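Local coordinates for hydrolase, haloacid dehalogenase-like family (Chlorobaculum tepidum, PDB 2HCF), which probably acts as a magnesium-dependent hydrolase of the haloacid dehalogenase-like family, at residues A[178-181]-A[182-186]. Sequence-based numbering, arbitrary orientation.
Sequences DTEH and DIRCA. With MG (magnesium ion), chain B.
A capping box between T179 and D182 starts helix 180-187 beside the magnesium site of this HAD-type domain. T179 is the N-cap: its OG1 accepts from H181 N at 2.8 Å. T179 OG1 also donates to D182 OD2, at 3.0 Å. T179 N donates to D182 OD2 as well, at 3.0 Å, from the other face of the carboxylate and on its anti side. A chi1 of -57° sets D182 CG beside its own backbone N, which turns the carboxylate back to the helix start. D178 N adds a weak bond to D182 OD2. The other oxygen, D182 OD1, makes a salt bridge with R149.

The box continues into the metal shell. D178 OD1 binds the magnesium at 2.1 Å, and D10, D12 and three waters complete the site. One of these waters donates to D182 OD2 at 2.7 Å, which makes D182 a second-shell residue of the site. An alanine in place of D182 would probably leave T179 N and this water without their acceptor and R149 without its carboxylate partner.

One turn on, the R184 side chain lies alongside those of E180 and H181. In one of its two conformers, R184 NH2 forms a salt bridge with E180 OE1 at 2.7 Å, with the carboxylate oxygen in the guanidinium plane. In the same conformer R184 NH1 makes a weak bond to H181 ND1, the two flat groups standing 73° apart. E180 CG lies over a face of the H181 ring.

The helix links parallel strands 173-177 and 192-196 in a beta-alpha-beta unit, with I183 packed on S193 and A195 of the second strand.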
ATOM      1  N   ASP A 178       0.163  -6.000   5.775  1.00 18.67           N
ATOM      2  CA  ASP A 178      -0.547  -7.268   5.987  1.00 17.25           C
ATOM      3  C   ASP A 178       0.015  -8.502   5.276  1.00 17.53           C
ATOM      4  O   ASP A 178      -0.610  -9.564   5.357  1.00 16.91           O
ATOM      5  CB  ASP A 178      -2.016  -7.092   5.586  1.00 17.89           C
ATOM      6  CG  ASP A 178      -2.197  -6.929   4.058  1.00 19.52           C
ATOM      7  OD1 ASP A 178      -1.619  -5.952   3.525  1.00 19.72           O
ATOM      8  OD2 ASP A 178      -2.923  -7.764   3.422  1.00 19.33           O
ATOM      9  N   THR A 179       1.170  -8.373   4.592  1.00 16.56           N
ATOM     10  CA  THR A 179       1.764  -9.492   3.843  1.00 17.01           C
ATOM     11  C   THR A 179       3.252  -9.605   4.043  1.00 17.50           C
ATOM     12  O   THR A 179       3.910  -8.711   4.584  1.00 17.31           O
ATOM     13  CB  THR A 179       1.548  -9.373   2.300  1.00 16.94           C
ATOM     14  OG1 THR A 179       2.572  -8.527   1.729  1.00 17.50           O
ATOM     15  CG2 THR A 179       0.158  -8.815   1.992  1.00 16.71           C
ATOM     16  N   GLU A 180       3.805 -10.719   3.555  1.00 19.45           N
ATOM     17  CA  GLU A 180       5.244 -10.907   3.575  1.00 20.75           C
ATOM     18  C   GLU A 180       5.983  -9.781   2.837  1.00 21.13           C
ATOM     19  O   GLU A 180       7.128  -9.494   3.153  1.00 20.93           O
ATOM     20  CB  GLU A 180       5.620 -12.244   2.947  1.00 20.70           C
ATOM     21  CG  GLU A 180       5.412 -12.306   1.472  1.00 23.45           C
ATOM     22  CD  GLU A 180       5.792 -13.658   0.878  1.00 24.82           C
ATOM     23  OE1 GLU A 180       6.955 -14.065   1.064  1.00 31.78           O
ATOM     24  OE2 GLU A 180       4.927 -14.305   0.239  1.00 32.80           O
ATOM     25  N   HIS A 181       5.322  -9.147   1.865  1.00 20.59           N
ATOM     26  CA  HIS A 181       5.982  -8.122   1.051  1.00 20.88           C
ATOM     27  C   HIS A 181       6.199  -6.841   1.852  1.00 20.30           C
ATOM     28  O   HIS A 181       7.203  -6.151   1.685  1.00 19.91           O
ATOM     29  CB  HIS A 181       5.180  -7.862  -0.215  1.00 20.97           C
ATOM     30  CG  HIS A 181       4.908  -9.104  -0.998  1.00 22.90           C
ATOM     31  ND1 HIS A 181       5.922  -9.939  -1.431  1.00 26.00           N
ATOM     32  CD2 HIS A 181       3.752  -9.691  -1.369  1.00 24.03           C
ATOM     33  CE1 HIS A 181       5.394 -10.961  -2.079  1.00 27.46           C
ATOM     34  NE2 HIS A 181       4.079 -10.827  -2.068  1.00 25.78           N
ATOM     35  N   ASP A 182       5.236  -6.520   2.709  1.00 20.67           N
ATOM     36  CA  ASP A 182       5.369  -5.431   3.642  1.00 20.49           C
ATOM     37  C   ASP A 182       6.538  -5.681   4.596  1.00 20.39           C
ATOM     38  O   ASP A 182       7.413  -4.831   4.773  1.00 19.52           O
ATOM     39  CB  ASP A 182       4.064  -5.250   4.400  1.00 21.22           C
ATOM     40  CG  ASP A 182       2.913  -5.018   3.453  1.00 21.61           C
ATOM     41  OD1 ASP A 182       2.788  -3.885   2.985  1.00 28.53           O
ATOM     42  OD2 ASP A 182       2.156  -5.962   3.146  1.00 21.52           O
ATOM     43  N   ILE A 183       6.562  -6.858   5.173  1.00 19.31           N
ATOM     44  CA  ILE A 183       7.579  -7.157   6.141  1.00 19.88           C
ATOM     45  C   ILE A 183       8.952  -7.092   5.472  1.00 19.92           C
ATOM     46  O   ILE A 183       9.945  -6.619   6.055  1.00 20.07           O
ATOM     47  CB  ILE A 183       7.357  -8.573   6.760  1.00 20.01           C
ATOM     48  CG1 ILE A 183       6.062  -8.600   7.572  1.00 19.79           C
ATOM     49  CG2 ILE A 183       8.511  -8.926   7.679  1.00 20.59           C
ATOM     50  CD1 ILE A 183       5.550  -9.980   7.890  1.00 19.88           C
ATOM     51  N   ARG A 184       9.017  -7.589   4.246  1.00 20.41           N
ATOM     52  CA  ARG A 184      10.288  -7.748   3.541  0.50 20.56           C
ATOM     53  C   ARG A 184      10.808  -6.381   3.119  1.00 20.80           C
ATOM     54  O   ARG A 184      11.976  -6.091   3.211  1.00 21.80           O
ATOM     55  CB  ARG A 184      10.106  -8.634   2.310  0.50 20.01           C
ATOM     56  CG  ARG A 184      11.269  -8.549   1.311  0.50 20.46           C
ATOM     57  CD  ARG A 184      11.258  -9.661   0.280  0.50 21.80           C
ATOM     58  NE  ARG A 184      10.705 -10.881   0.848  0.50 24.17           N
ATOM     59  CZ  ARG A 184       9.535 -11.420   0.511  0.50 24.02           C
ATOM     60  NH1 ARG A 184       8.768 -10.906  -0.465  0.50 24.00           N
ATOM     61  NH2 ARG A 184       9.141 -12.501   1.151  0.50 24.07           N
ATOM     62  N   CYS A 185       9.916  -5.509   2.675  1.00 21.72           N
ATOM     63  CA  CYS A 185      10.423  -4.200   2.189  1.00 22.43           C
ATOM     64  C   CYS A 185      10.993  -3.341   3.344  1.00 22.03           C
ATOM     65  O   CYS A 185      11.896  -2.533   3.132  1.00 21.78           O
ATOM     66  CB  CYS A 185       9.407  -3.478   1.322  1.00 21.85           C
ATOM     67  SG  CYS A 185       8.182  -2.604   2.197  1.00 24.62           S
ATOM     68  N   ALA A 186      10.519  -3.576   4.566  1.00 22.19           N
ATOM     69  CA  ALA A 186      11.033  -2.885   5.747  1.00 21.57           C
ATOM     70  C   ALA A 186      12.499  -3.201   6.016  1.00 21.37           C
ATOM     71  O   ALA A 186      13.240  -2.373   6.545  1.00 20.18           O
ATOM     72  CB  ALA A 186      10.202  -3.226   6.957  1.00 21.37           C
TER
HETATM   73 MG    MG B 300      -1.678  -4.896   1.712  1.00 15.09          MG
HETATM   74  O   HOH W   1      -2.630  -6.770   0.922  1.00 17.21           O
HETATM   75  O   HOH W   2       0.338  -5.187   1.342  1.00 13.89           O
HETATM   76  O   HOH W   3      -1.660  -4.086  -0.252  1.00 16.02           O